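Local coordinates for hypothetical protein (Bacteroides uniformis ATCC 8492, PDB 4QRL) that is of unknown function but has a lipocalin-like beta-barrel fold and may, as in many lipocalins, bind a small apolar molecule, at residues D8-R16 with V28-Q36; G62-L70 with F83-V94. All coordinates share one frame; numbering follows the deposited sequence.

Contact 1: D8-R16 with V28-Q36; sequences DLAGKWQLR and VDSVFYNFQ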
ATOM      1  N   ASP A   8       1.607   0.858 -16.133  1.00 32.32           N
ATOM      2  CA  ASP A   8       0.316   0.834 -15.408  1.00 28.50           C
ATOM      3  C   ASP A   8       0.454   1.175 -13.924  1.00 28.11           C
ATOM      4  O   ASP A   8      -0.500   1.678 -13.337  1.00 26.75           O
ATOM      5  CB  ASP A   8      -0.342  -0.549 -15.519  1.00 29.44           C
ATOM      6  CG  ASP A   8      -0.957  -0.852 -16.874  1.00 32.61           C
ATOM      7  OD1 ASP A   8      -1.102   0.083 -17.685  1.00 33.19           O
ATOM      8  OD2 ASP A   8      -1.287  -2.017 -17.115  1.00 30.10           O
ATOM      9  N   LEU A   9       1.565   0.796 -13.305  1.00 24.77           N
ATOM     10  CA  LEU A   9       1.761   0.969 -11.868  1.00 24.87           C
ATOM     11  C   LEU A   9       1.882   2.438 -11.469  1.00 27.68           C
ATOM     12  O   LEU A   9       1.442   2.798 -10.376  1.00 25.59           O
ATOM     13  CB  LEU A   9       2.990   0.179 -11.361  1.00 25.29           C
ATOM     14  CG  LEU A   9       3.140   0.092  -9.829  1.00 28.30           C
ATOM     15  CD1 LEU A   9       1.956  -0.640  -9.170  1.00 25.87           C
ATOM     16  CD2 LEU A   9       4.474  -0.546  -9.440  1.00 30.97           C
ATOM     17  N   ALA A  10       2.481   3.271 -12.342  1.00 25.85           N
ATOM     18  CA  ALA A  10       2.731   4.687 -12.089  1.00 26.63           C
ATOM     19  C   ALA A  10       1.473   5.475 -11.752  1.00 28.97           C
ATOM     20  O   ALA A  10       0.457   5.364 -12.437  1.00 27.77           O
ATOM     21  CB  ALA A  10       3.428   5.318 -13.280  1.00 29.25           C
ATOM     22  N   GLY A  11       1.568   6.273 -10.697  1.00 25.38           N
ATOM     23  CA  GLY A  11       0.476   7.127 -10.239  1.00 24.72           C
ATOM     24  C   GLY A  11      -0.068   6.798  -8.869  1.00 25.33           C
ATOM     25  O   GLY A  11       0.553   6.069  -8.092  1.00 22.62           O
ATOM     26  N   LYS A  12      -1.304   7.280  -8.604  1.00 23.34           N
ATOM     27  CA  LYS A  12      -1.960   7.166  -7.315  1.00 21.53           C
ATOM     28  C   LYS A  12      -3.059   6.141  -7.371  1.00 23.68           C
ATOM     29  O   LYS A  12      -3.778   6.042  -8.369  1.00 23.28           O
ATOM     30  CB  LYS A  12      -2.495   8.541  -6.872  1.00 24.50           C
ATOM     31  CG  LYS A  12      -3.011   8.539  -5.423  1.00 28.07           C
ATOM     32  CD  LYS A  12      -3.489   9.942  -5.024  1.00 41.90           C
ATOM     33  CE  LYS A  12      -2.491  10.674  -4.175  1.00 43.19           C
ATOM     34  NZ  LYS A  12      -1.270  11.048  -4.926  1.00 44.80           N
ATOM     35  N   TRP A  13      -3.188   5.415  -6.283  1.00 20.73           N
ATOM     36  CA  TRP A  13      -4.095   4.303  -6.143  1.00 20.51           C
ATOM     37  C   TRP A  13      -4.876   4.376  -4.858  1.00 23.07           C
ATOM     38  O   TRP A  13      -4.275   4.492  -3.778  1.00 23.34           O
ATOM     39  CB  TRP A  13      -3.258   3.008  -6.137  1.00 19.10           C
ATOM     40  CG  TRP A  13      -2.581   2.694  -7.425  1.00 20.41           C
ATOM     41  CD1 TRP A  13      -1.279   2.933  -7.752  1.00 23.56           C
ATOM     42  CD2 TRP A  13      -3.133   1.924  -8.498  1.00 21.19           C
ATOM     43  NE1 TRP A  13      -1.020   2.472  -9.031  1.00 24.36           N
ATOM     44  CE2 TRP A  13      -2.149   1.845  -9.512  1.00 24.93           C
ATOM     45  CE3 TRP A  13      -4.395   1.351  -8.733  1.00 22.37           C
ATOM     46  CZ2 TRP A  13      -2.364   1.140 -10.700  1.00 24.20           C
ATOM     47  CZ3 TRP A  13      -4.647   0.759  -9.972  1.00 23.52           C
ATOM     48  CH2 TRP A  13      -3.643   0.663 -10.939  1.00 24.09           C
ATOM     49  N   GLN A  14      -6.197   4.294  -4.960  1.00 19.34           N
ATOM     50  CA  GLN A  14      -7.023   4.273  -3.743  1.00 19.31           C
ATOM     51  C   GLN A  14      -7.161   2.846  -3.277  1.00 23.34           C
ATOM     52  O   GLN A  14      -7.640   2.018  -4.040  1.00 22.64           O
ATOM     53  CB  GLN A  14      -8.418   4.861  -4.008  1.00 21.34           C
ATOM     54  CG  GLN A  14      -9.318   4.761  -2.750  1.00 26.23           C
ATOM     55  CD  GLN A  14     -10.721   5.244  -2.954  1.00 37.34           C
ATOM     56  OE1 GLN A  14     -11.292   5.115  -4.030  1.00 30.67           O
ATOM     57  NE2 GLN A  14     -11.326   5.770  -1.891  1.00 34.97           N
ATOM     58  N   LEU A  15      -6.778   2.561  -2.018  1.00 19.44           N
ATOM     59  CA  LEU A  15      -6.956   1.215  -1.465  0.50 18.94           C
ATOM     60  C   LEU A  15      -8.429   1.124  -1.061  1.00 24.64           C
ATOM     61  O   LEU A  15      -8.875   1.805  -0.134  1.00 26.20           O
ATOM     62  CB  LEU A  15      -5.993   0.949  -0.285  0.50 18.16           C
ATOM     63  CG  LEU A  15      -5.639  -0.539   0.023  0.50 20.48           C
ATOM     64  CD1 LEU A  15      -4.410  -0.630   0.943  0.50 19.59           C
ATOM     65  CD2 LEU A  15      -6.800  -1.274   0.686  0.50 20.01           C
ATOM     66  N   ARG A  16      -9.191   0.371  -1.833  1.00 21.82           N
ATOM     67  CA  ARG A  16     -10.638   0.241  -1.658  1.00 22.54           C
ATOM     68  C   ARG A  16     -11.051  -0.776  -0.643  1.00 26.19           C
ATOM     69  O   ARG A  16     -12.128  -0.651  -0.039  1.00 26.79           O
ATOM     70  CB  ARG A  16     -11.278  -0.202  -3.005  1.00 23.71           C
ATOM     71  CG  ARG A  16     -11.174   0.793  -4.114  1.00 35.29           C
ATOM     72  CD  ARG A  16     -11.830   0.207  -5.343  1.00 36.12           C
ATOM     73  NE  ARG A  16     -13.280   0.116  -5.210  1.00 46.18           N
ATOM     74  CZ  ARG A  16     -14.100  -0.216  -6.201  1.00 63.04           C
ATOM     75  NH1 ARG A  16     -13.617  -0.492  -7.409  1.00 55.00           N
ATOM     76  NH2 ARG A  16     -15.406  -0.279  -5.995  1.00 46.80           N
ATOM     77  N   VAL A  28     -12.145   0.199   2.736  1.00 26.63           N
ATOM     78  CA  VAL A  28     -11.148   1.172   3.187  1.00 26.19           C
ATOM     79  C   VAL A  28     -11.394   2.439   2.398  1.00 33.26           C
ATOM     80  O   VAL A  28     -11.519   2.376   1.160  1.00 33.44           O
ATOM     81  CB  VAL A  28      -9.727   0.605   2.902  1.00 28.27           C
ATOM     82  CG1 VAL A  28      -8.600   1.597   3.268  1.00 28.01           C
ATOM     83  CG2 VAL A  28      -9.524  -0.748   3.561  1.00 28.20           C
ATOM     84  N   ASP A  29     -11.449   3.582   3.051  1.00 31.87           N
ATOM     85  CA  ASP A  29     -11.655   4.758   2.184  1.00 35.17           C
ATOM     86  C   ASP A  29     -10.673   5.878   2.471  1.00 41.51           C
ATOM     87  O   ASP A  29     -10.852   7.001   1.996  1.00 46.02           O
ATOM     88  CB  ASP A  29     -13.105   5.273   2.315  1.00 38.90           C
ATOM     89  CG  ASP A  29     -13.484   5.908   3.647  1.00 54.60           C
ATOM     90  OD1 ASP A  29     -12.792   5.637   4.663  1.00 54.79           O
ATOM     91  OD2 ASP A  29     -14.501   6.643   3.684  1.00 60.06           O
ATOM     92  N   SER A  30      -9.634   5.577   3.215  1.00 33.53           N
ATOM     93  CA  SER A  30      -8.727   6.592   3.706  1.00 32.12           C
ATOM     94  C   SER A  30      -7.272   6.387   3.320  1.00 30.64           C
ATOM     95  O   SER A  30      -6.437   7.119   3.826  1.00 29.47           O
ATOM     96  CB  SER A  30      -8.830   6.595   5.228  1.00 36.19           C
ATOM     97  OG  SER A  30      -8.640   5.284   5.740  1.00 39.48           O
ATOM     98  N   VAL A  31      -6.939   5.382   2.493  1.00 23.49           N
ATOM     99  CA  VAL A  31      -5.530   5.081   2.203  1.00 20.76           C
ATOM    100  C   VAL A  31      -5.282   5.156   0.711  1.00 24.24           C
ATOM    101  O   VAL A  31      -6.059   4.605  -0.076  1.00 24.03           O
ATOM    102  CB  VAL A  31      -5.106   3.703   2.759  1.00 23.45           C
ATOM    103  CG1 VAL A  31      -3.642   3.415   2.445  1.00 22.94           C
ATOM    104  CG2 VAL A  31      -5.371   3.600   4.271  1.00 23.78           C
ATOM    105  N   PHE A  32      -4.190   5.833   0.342  1.00 20.09           N
ATOM    106  CA  PHE A  32      -3.824   6.064  -1.063  1.00 19.40           C
ATOM    107  C   PHE A  32      -2.363   5.763  -1.242  1.00 23.81           C
ATOM    108  O   PHE A  32      -1.541   6.313  -0.491  1.00 23.78           O
ATOM    109  CB  PHE A  32      -4.124   7.534  -1.458  1.00 20.41           C
ATOM    110  CG  PHE A  32      -5.587   7.894  -1.328  1.00 21.70           C
ATOM    111  CD1 PHE A  32      -6.143   8.182  -0.078  1.00 22.73           C
ATOM    112  CD2 PHE A  32      -6.435   7.815  -2.424  1.00 21.53           C
ATOM    113  CE1 PHE A  32      -7.511   8.450   0.054  1.00 25.38           C
ATOM    114  CE2 PHE A  32      -7.807   8.100  -2.286  1.00 24.13           C
ATOM    115  CZ  PHE A  32      -8.325   8.427  -1.057  1.00 23.69           C
ATOM    116  N   TYR A  33      -2.023   4.850  -2.178  1.00 20.66           N
ATOM    117  CA  TYR A  33      -0.602   4.515  -2.442  1.00 19.37           C
ATOM    118  C   TYR A  33      -0.167   5.213  -3.703  1.00 24.14           C
ATOM    119  O   TYR A  33      -0.942   5.320  -4.644  1.00 25.45           O
ATOM    120  CB  TYR A  33      -0.376   2.996  -2.621  1.00 19.91           C
ATOM    121  CG  TYR A  33      -0.333   2.114  -1.394  1.00 22.51           C
ATOM    122  CD1 TYR A  33      -0.837   2.553  -0.171  1.00 24.96           C
ATOM    123  CD2 TYR A  33       0.104   0.792  -1.480  1.00 22.98           C
ATOM    124  CE1 TYR A  33      -0.811   1.733   0.955  1.00 27.76           C
ATOM    125  CE2 TYR A  33       0.083  -0.050  -0.372  1.00 23.43           C
ATOM    126  CZ  TYR A  33      -0.380   0.423   0.840  1.00 28.79           C
ATOM    127  OH  TYR A  33      -0.359  -0.398   1.945  1.00 31.25           O
ATOM    128  N   ASN A  34       1.086   5.650  -3.756  1.00 20.06           N
ATOM    129  CA  ASN A  34       1.581   6.340  -4.928  1.00 20.42           C
ATOM    130  C   ASN A  34       2.922   5.751  -5.314  1.00 23.82           C
ATOM    131  O   ASN A  34       3.777   5.496  -4.441  1.00 23.37           O
ATOM    132  CB  ASN A  34       1.696   7.834  -4.598  1.00 28.07           C
ATOM    133  CG  ASN A  34       1.962   8.688  -5.783  1.00 44.29           C
ATOM    134  OD1 ASN A  34       3.112   8.995  -6.122  1.00 36.36           O
ATOM    135  ND2 ASN A  34       0.894   9.085  -6.433  1.00 35.49           N
ATOM    136  N   PHE A  35       3.068   5.448  -6.604  1.00 21.87           N
ATOM    137  CA  PHE A  35       4.281   4.859  -7.172  1.00 22.19           C
ATOM    138  C   PHE A  35       4.838   5.796  -8.231  1.00 25.35           C
ATOM    139  O   PHE A  35       4.155   6.077  -9.220  1.00 24.86           O
ATOM    140  CB  PHE A  35       3.978   3.469  -7.782  1.00 23.61           C
ATOM    141  CG  PHE A  35       3.353   2.479  -6.826  1.00 23.78           C
ATOM    142  CD1 PHE A  35       4.144   1.659  -6.028  1.00 24.08           C
ATOM    143  CD2 PHE A  35       1.967   2.319  -6.769  1.00 24.14           C
ATOM    144  CE1 PHE A  35       3.560   0.746  -5.136  1.00 24.16           C
ATOM    145  CE2 PHE A  35       1.381   1.435  -5.849  1.00 25.91           C
ATOM    146  CZ  PHE A  35       2.175   0.604  -5.090  1.00 23.67           C
ATOM    147  N   GLN A  36       6.081   6.274  -8.053  1.00 25.02           N
ATOM    148  CA  GLN A  36       6.650   7.132  -9.091  1.00 26.03           C
ATOM    149  C   GLN A  36       8.138   6.841  -9.284  1.00 28.79           C
ATOM    150  O   GLN A  36       8.951   7.327  -8.502  1.00 26.93           O
ATOM    151  CB  GLN A  36       6.435   8.631  -8.783  1.00 29.22           C
ATOM    152  CG  GLN A  36       4.983   9.151  -8.922  1.00 49.63           C
ATOM    153  CD  GLN A  36       4.430   9.210 -10.338  1.00 64.56           C
ATOM    154  OE1 GLN A  36       5.148   9.091 -11.337  1.00 58.24           O
ATOM    155  NE2 GLN A  36       3.128   9.444 -10.453  1.00 52.43           N
TER
HETATM  156  O   HOH W   1      -8.813   4.398   0.373  1.00 28.28           O

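Contact 2: G62-L70 with F83-V94; sequences GAEISIILL and FGWPEGKCTFKV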
ATOM      1  N   GLY A  62       9.934  -9.874 -11.172  1.00 34.28           N
ATOM      2  CA  GLY A  62       8.892 -10.753 -11.689  1.00 35.29           C
ATOM      3  C   GLY A  62       7.510 -10.198 -11.390  1.00 36.35           C
ATOM      4  O   GLY A  62       7.249  -9.021 -11.663  1.00 34.17           O
ATOM      5  N   ALA A  63       6.643 -11.001 -10.717  1.00 34.39           N
ATOM      6  CA  ALA A  63       5.292 -10.547 -10.351  1.00 33.28           C
ATOM      7  C   ALA A  63       5.228 -10.166  -8.849  1.00 35.56           C
ATOM      8  O   ALA A  63       4.181 -10.264  -8.194  1.00 33.72           O
ATOM      9  CB  ALA A  63       4.264 -11.627 -10.689  1.00 34.84           C
ATOM     10  N   GLU A  64       6.364  -9.719  -8.316  1.00 31.10           N
ATOM     11  CA  GLU A  64       6.459  -9.324  -6.924  1.00 29.61           C
ATOM     12  C   GLU A  64       6.901  -7.860  -6.799  1.00 32.80           C
ATOM     13  O   GLU A  64       7.689  -7.367  -7.627  1.00 32.67           O
ATOM     14  CB  GLU A  64       7.417 -10.241  -6.174  1.00 31.03           C
ATOM     15  CG  GLU A  64       6.848 -11.618  -5.901  1.00 39.33           C
ATOM     16  CD  GLU A  64       7.708 -12.530  -5.045  1.00 56.57           C
ATOM     17  OE1 GLU A  64       8.794 -12.095  -4.600  1.00 50.40           O
ATOM     18  OE2 GLU A  64       7.283 -13.683  -4.803  1.00 53.50           O
ATOM     19  N   ILE A  65       6.384  -7.174  -5.762  1.00 26.40           N
ATOM     20  CA  ILE A  65       6.751  -5.781  -5.491  1.00 23.89           C
ATOM     21  C   ILE A  65       7.222  -5.699  -4.055  1.00 26.33           C
ATOM     22  O   ILE A  65       6.502  -6.089  -3.137  1.00 26.68           O
ATOM     23  CB  ILE A  65       5.632  -4.752  -5.818  1.00 25.68           C
ATOM     24  CG1 ILE A  65       6.082  -3.312  -5.515  1.00 25.90           C
ATOM     25  CG2 ILE A  65       4.295  -5.095  -5.142  1.00 26.05           C
ATOM     26  CD1 ILE A  65       5.149  -2.236  -6.081  1.00 34.14           C
ATOM     27  N   SER A  66       8.433  -5.210  -3.863  1.00 22.87           N
ATOM     28  CA  SER A  66       8.989  -5.055  -2.519  1.00 23.94           C
ATOM     29  C   SER A  66       8.954  -3.576  -2.143  1.00 29.56           C
ATOM     30  O   SER A  66       9.558  -2.742  -2.833  1.00 29.62           O
ATOM     31  CB  SER A  66      10.415  -5.597  -2.448  1.00 26.58           C
ATOM     32  OG  SER A  66      10.468  -6.990  -2.689  1.00 33.46           O
ATOM     33  N   ILE A  67       8.225  -3.249  -1.088  1.00 25.24           N
ATOM     34  CA  ILE A  67       8.105  -1.861  -0.625  1.00 23.57           C
ATOM     35  C   ILE A  67       8.899  -1.731   0.667  1.00 27.12           C
ATOM     36  O   ILE A  67       8.856  -2.622   1.532  1.00 26.69           O
ATOM     37  CB  ILE A  67       6.616  -1.437  -0.446  1.00 25.08           C
ATOM     38  CG1 ILE A  67       5.797  -1.704  -1.724  1.00 24.77           C
ATOM     39  CG2 ILE A  67       6.498   0.039  -0.000  1.00 25.23           C
ATOM     40  CD1 ILE A  67       4.206  -1.493  -1.564  1.00 26.77           C
ATOM     41  N   ILE A  68       9.703  -0.669   0.758  1.00 23.86           N
ATOM     42  CA  ILE A  68      10.510  -0.439   1.966  1.00 25.41           C
ATOM     43  C   ILE A  68      10.309   1.017   2.388  1.00 30.48           C
ATOM     44  O   ILE A  68      10.559   1.946   1.608  1.00 27.38           O
ATOM     45  CB  ILE A  68      12.005  -0.838   1.847  1.00 30.00           C
ATOM     46  CG1 ILE A  68      12.760  -0.460   3.169  1.00 31.32           C
ATOM     47  CG2 ILE A  68      12.648  -0.209   0.589  1.00 29.23           C
ATOM     48  CD1 ILE A  68      14.156  -0.964   3.342  1.00 39.33           C
ATOM     49  N   LEU A  69       9.811   1.197   3.610  1.00 26.18           N
ATOM     50  CA  LEU A  69       9.561   2.527   4.121  1.00 25.08           C
ATOM     51  C   LEU A  69      10.776   3.049   4.850  1.00 30.32           C
ATOM     52  O   LEU A  69      11.554   2.277   5.437  1.00 30.35           O
ATOM     53  CB  LEU A  69       8.344   2.521   5.061  1.00 24.27           C
ATOM     54  CG  LEU A  69       7.009   2.116   4.408  1.00 27.86           C
ATOM     55  CD1 LEU A  69       5.929   2.032   5.424  1.00 27.20           C
ATOM     56  CD2 LEU A  69       6.595   3.087   3.305  1.00 29.67           C
ATOM     57  N   LEU A  70      10.919   4.382   4.841  1.00 28.28           N
ATOM     58  CA  LEU A  70      12.007   5.073   5.532  1.00 28.58           C
ATOM     59  C   LEU A  70      11.866   4.913   7.032  1.00 33.30           C
ATOM     60  O   LEU A  70      10.729   4.841   7.540  1.00 28.78           O
ATOM     61  CB  LEU A  70      11.977   6.578   5.179  1.00 28.50           C
ATOM     62  CG  LEU A  70      12.189   6.986   3.731  1.00 31.90           C
ATOM     63  CD1 LEU A  70      11.860   8.482   3.560  1.00 31.42           C
ATOM     64  CD2 LEU A  70      13.628   6.767   3.332  1.00 35.05           C
ATOM     65  N   PHE A  83       0.403   0.341   8.487  1.00 30.62           N
ATOM     66  CA  PHE A  83       1.412  -0.564   7.962  1.00 30.09           C
ATOM     67  C   PHE A  83       1.804  -1.594   9.010  1.00 35.79           C
ATOM     68  O   PHE A  83       1.293  -2.723   8.959  1.00 35.32           O
ATOM     69  CB  PHE A  83       2.621   0.243   7.428  1.00 30.07           C
ATOM     70  CG  PHE A  83       2.255   1.079   6.221  1.00 30.17           C
ATOM     71  CD1 PHE A  83       2.243   0.520   4.945  1.00 32.76           C
ATOM     72  CD2 PHE A  83       1.871   2.413   6.364  1.00 30.31           C
ATOM     73  CE1 PHE A  83       1.875   1.283   3.829  1.00 32.64           C
ATOM     74  CE2 PHE A  83       1.465   3.158   5.259  1.00 32.91           C
ATOM     75  CZ  PHE A  83       1.465   2.587   4.001  1.00 30.97           C
ATOM     76  N   GLY A  84       2.678  -1.221   9.951  1.00 32.26           N
ATOM     77  CA  GLY A  84       3.111  -2.149  10.994  1.00 33.95           C
ATOM     78  C   GLY A  84       4.038  -3.234  10.479  1.00 37.36           C
ATOM     79  O   GLY A  84       4.217  -4.256  11.133  1.00 37.24           O
ATOM     80  N   TRP A  85       4.646  -3.021   9.288  1.00 33.65           N
ATOM     81  CA  TRP A  85       5.540  -4.011   8.688  1.00 32.72           C
ATOM     82  C   TRP A  85       6.823  -4.147   9.464  1.00 37.40           C
ATOM     83  O   TRP A  85       7.395  -3.122   9.850  1.00 37.34           O
ATOM     84  CB  TRP A  85       5.882  -3.654   7.232  1.00 29.57           C
ATOM     85  CG  TRP A  85       4.721  -3.491   6.302  1.00 29.13           C
ATOM     86  CD1 TRP A  85       3.479  -4.046   6.411  1.00 31.46           C
ATOM     87  CD2 TRP A  85       4.733  -2.775   5.061  1.00 28.06           C
ATOM     88  NE1 TRP A  85       2.696  -3.660   5.350  1.00 30.06           N
ATOM     89  CE2 TRP A  85       3.448  -2.906   4.488  1.00 30.41           C
ATOM     90  CE3 TRP A  85       5.709  -2.018   4.381  1.00 29.00           C
ATOM     91  CZ2 TRP A  85       3.123  -2.352   3.255  1.00 28.67           C
ATOM     92  CZ3 TRP A  85       5.381  -1.470   3.151  1.00 28.78           C
ATOM     93  CH2 TRP A  85       4.096  -1.621   2.611  1.00 28.89           C
ATOM     94  N   PRO A  86       7.324  -5.393   9.669  1.00 35.93           N
ATOM     95  CA  PRO A  86       8.619  -5.547  10.336  1.00 38.56           C
ATOM     96  C   PRO A  86       9.728  -4.919   9.485  1.00 42.52           C
ATOM     97  O   PRO A  86       9.728  -5.081   8.257  1.00 41.95           O
ATOM     98  CB  PRO A  86       8.778  -7.064  10.465  1.00 41.04           C
ATOM     99  CG  PRO A  86       7.950  -7.637   9.383  1.00 43.33           C
ATOM    100  CD  PRO A  86       6.783  -6.695   9.231  1.00 36.69           C
ATOM    101  N   GLU A  87      10.590  -4.110  10.126  1.00 38.76           N
ATOM    102  CA  GLU A  87      11.709  -3.385   9.521  1.00 38.63           C
ATOM    103  C   GLU A  87      11.263  -2.432   8.372  1.00 39.44           C
ATOM    104  O   GLU A  87      12.071  -2.057   7.523  1.00 38.08           O
ATOM    105  CB  GLU A  87      12.789  -4.377   9.040  1.00 41.53           C
ATOM    106  CG  GLU A  87      13.809  -4.704  10.124  1.00 59.33           C
ATOM    107  CD  GLU A  87      14.614  -5.964   9.881  1.00 91.18           C
ATOM    108  OE1 GLU A  87      15.276  -6.059   8.822  1.00 91.35           O
ATOM    109  OE2 GLU A  87      14.593  -6.855  10.761  1.00 92.62           O
ATOM    110  N   GLY A  88       9.985  -2.064   8.360  1.00 34.24           N
ATOM    111  CA  GLY A  88       9.402  -1.191   7.355  1.00 31.84           C
ATOM    112  C   GLY A  88       9.364  -1.806   5.977  1.00 31.25           C
ATOM    113  O   GLY A  88       9.281  -1.084   5.001  1.00 28.82           O
ATOM    114  N   LYS A  89       9.385  -3.141   5.884  1.00 30.06           N
ATOM    115  CA  LYS A  89       9.446  -3.828   4.587  1.00 29.49           C
ATOM    116  C   LYS A  89       8.342  -4.845   4.385  1.00 30.63           C
ATOM    117  O   LYS A  89       8.000  -5.575   5.312  1.00 29.60           O
ATOM    118  CB  LYS A  89      10.778  -4.595   4.445  1.00 32.79           C
ATOM    119  CG  LYS A  89      12.062  -3.864   4.765  1.00 41.53           C
ATOM    120  CD  LYS A  89      13.235  -4.822   4.539  1.00 46.01           C
ATOM    121  CE  LYS A  89      14.543  -4.284   5.055  1.00 63.34           C
ATOM    122  NZ  LYS A  89      15.680  -5.197   4.758  1.00 73.75           N
ATOM    123  N   CYS A  90       7.867  -4.970   3.144  1.00 26.36           N
ATOM    124  CA  CYS A  90       6.909  -6.003   2.752  1.00 26.93           C
ATOM    125  C   CYS A  90       7.020  -6.298   1.258  1.00 28.82           C
ATOM    126  O   CYS A  90       6.959  -5.378   0.433  1.00 25.95           O
ATOM    127  CB  CYS A  90       5.474  -5.640   3.130  1.00 27.13           C
ATOM    128  SG  CYS A  90       4.276  -6.972   2.818  1.00 31.46           S
ATOM    129  N   THR A  91       7.108  -7.593   0.927  1.00 25.06           N
ATOM    130  CA  THR A  91       7.110  -8.053  -0.449  1.00 26.60           C
ATOM    131  C   THR A  91       5.742  -8.634  -0.755  1.00 28.93           C
ATOM    132  O   THR A  91       5.311  -9.598  -0.138  1.00 29.83           O
ATOM    133  CB  THR A  91       8.233  -9.041  -0.732  1.00 30.81           C
ATOM    134  OG1 THR A  91       9.461  -8.339  -0.554  1.00 30.77           O
ATOM    135  CG2 THR A  91       8.144  -9.609  -2.183  1.00 28.67           C
ATOM    136  N   PHE A  92       5.078  -8.047  -1.709  1.00 26.03           N
ATOM    137  CA  PHE A  92       3.742  -8.457  -2.140  1.00 26.02           C
ATOM    138  C   PHE A  92       3.766  -9.176  -3.459  1.00 29.46           C
ATOM    139  O   PHE A  92       4.599  -8.861  -4.312  1.00 29.22           O
ATOM    140  CB  PHE A  92       2.854  -7.200  -2.331  1.00 26.77           C
ATOM    141  CG  PHE A  92       2.547  -6.400  -1.090  1.00 26.52           C
ATOM    142  CD1 PHE A  92       3.405  -5.398  -0.655  1.00 26.72           C
ATOM    143  CD2 PHE A  92       1.382  -6.635  -0.362  1.00 26.17           C
ATOM    144  CE1 PHE A  92       3.099  -4.639   0.483  1.00 26.70           C
ATOM    145  CE2 PHE A  92       1.067  -5.861   0.749  1.00 27.13           C
ATOM    146  CZ  PHE A  92       1.930  -4.884   1.182  1.00 26.37           C
ATOM    147  N   LYS A  93       2.815 -10.096  -3.660  1.00 26.63           N
ATOM    148  CA  LYS A  93       2.561 -10.701  -4.956  1.00 26.90           C
ATOM    149  C   LYS A  93       1.606  -9.776  -5.691  1.00 28.00           C
ATOM    150  O   LYS A  93       0.614  -9.352  -5.107  1.00 26.85           O
ATOM    151  CB  LYS A  93       1.963 -12.119  -4.824  1.00 30.61           C
ATOM    152  CG  LYS A  93       1.621 -12.748  -6.184  1.00 53.19           C
ATOM    153  CD  LYS A  93       1.887 -14.244  -6.240  1.00 63.91           C
ATOM    154  CE  LYS A  93       1.184 -14.889  -7.404  1.00 76.97           C
ATOM    155  NZ  LYS A  93      -0.253 -15.124  -7.112  1.00 86.87           N
ATOM    156  N   VAL A  94       1.909  -9.442  -6.947  1.00 26.09           N
ATOM    157  CA  VAL A  94       1.033  -8.647  -7.787  1.00 25.79           C
ATOM    158  C   VAL A  94       0.104  -9.639  -8.487  1.00 30.56           C
ATOM    159  O   VAL A  94       0.480 -10.315  -9.468  1.00 32.52           O
ATOM    160  CB  VAL A  94       1.783  -7.716  -8.772  1.00 30.17           C
ATOM    161  CG1 VAL A  94       0.798  -6.926  -9.641  1.00 30.42           C
ATOM    162  CG2 VAL A  94       2.702  -6.765  -8.015  1.00 28.75           C
TER

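Contact 1: D8-R16 with V28-Q36
Trp13 and Tyr33 face each other as a hydrogen-bonded antiparallel pair, each amide N-H donating to the other's carbonyl: Trp13 N to Tyr33 O and Tyr33 N to Trp13 O, both 2.8 Å. The same exchange recurs at Gly11 and Phe35, with Gly11 N to Phe35 O at 3.0 Å and 173° at the hydrogen. Toward Val31 the ladder opens. Leu15 N still reaches Val31 O at 2.9 Å, but a water is inserted on the return side, accepting from Val31 N and donating to Leu15 O. Past the corner at Ser30, Val28 N donates to Arg16 O (2.9 Å), coming from above the carbonyl plane and not along a lone pair.

The indole N-H of Trp13 is spent within its own segment, on Leu9 O (2.8 Å, 178°), with the oxygen lying in the ring plane. The bond ties down the Leu9 carbonyl; the Leu9 side chain, with CG anti to the backbone N (chi1 -170°), puts CD1 over one face of the Phe35 ring, 4.0 Å from the centroid. Trp13 CD1 meets the edge of that ring, 3.4 Å from Phe35 CD2. On the other side of the sheet, the extended Gln14 side chain runs alongside the Phe32 ring, its amide plane nearly parallel to the ring; Gln14 OE1 accepts from Arg114 NE.

This hairpin of strands 11-19 and 25-36 is flanked by strand 109-115 beside residues 14-16, with Phe116 just past it pairing with Lys12, and by strand 39-45 beside residues 30-32, while Leu102 of strand 101-106 touches Leu9, Trp13 and Phe35.

Contact 2: G62-L70 with F83-V94
Ile67 lays its CG2 against the edge of the Trp85 indole, 3.7 Å from CZ3 and near the ring plane. Both indole faces are taken within 83-94: Cys90 CB lies over the centre of one, and Phe83 CD1 is above the opposite face, nearer the rim. Leu69 crosses Phe83 at about a right angle, its CD1 over the ring face 4.1 Å from the centroid. With CG1 beside the backbone N (chi1 -53°), Ile67 also carries CD1 to Phe92 CE1, 3.9 Å off. Farther along, Ile65 CG2 meets Val94 CG2 and Phe92 CB.

Were Trp85 replaced by an alanine, the space between Cys90 CB and Phe83 would probably go unfilled and Ile67 CG2 would lose its indole edge.

On the other side of the sheet, Ser66 OG and Thr91 OG1 share a 2.7 Å hydrogen bond, and Ile68 runs alongside the extended aliphatic chain of Lys89. Six backbone hydrogen bonds join the two segments.

The chemistry is thus divided: mostly hydroxyls and charged chains, with Ile68 among them, on the Glu64, Ser66 and Lys89 side, and aliphatic and aromatic groups on the Ile65, Ile67 and Phe92 side, consistent with the outer and inner surfaces of a lipocalin-like barrel.

In the fold
Contact 1 pairs the first two strands of the eight-stranded antiparallel barrel and contact 2 the fifth and sixth, on opposite sides of the chain's centre. Their centres are about 15 Å apart, yet their side chains meet across the interior. Phe35 CE1 of contact 1 lies 3.5 Å from Ile65 CD1 of contact 2, and Leu9 CD2 is 3.8 Å from that same methyl carbon. A second bridge runs from Tyr33 OH to Phe83 CE1, 3.4 Å apart. Inward-facing residues of both pairs therefore form one largely apolar core that includes the Tyr33 hydroxyl. No natural ligand is identified; bound 1,2-ethanediol, probably from the crystallisation liquor, lies about 4 Å from the side chains of Arg16 and Val94.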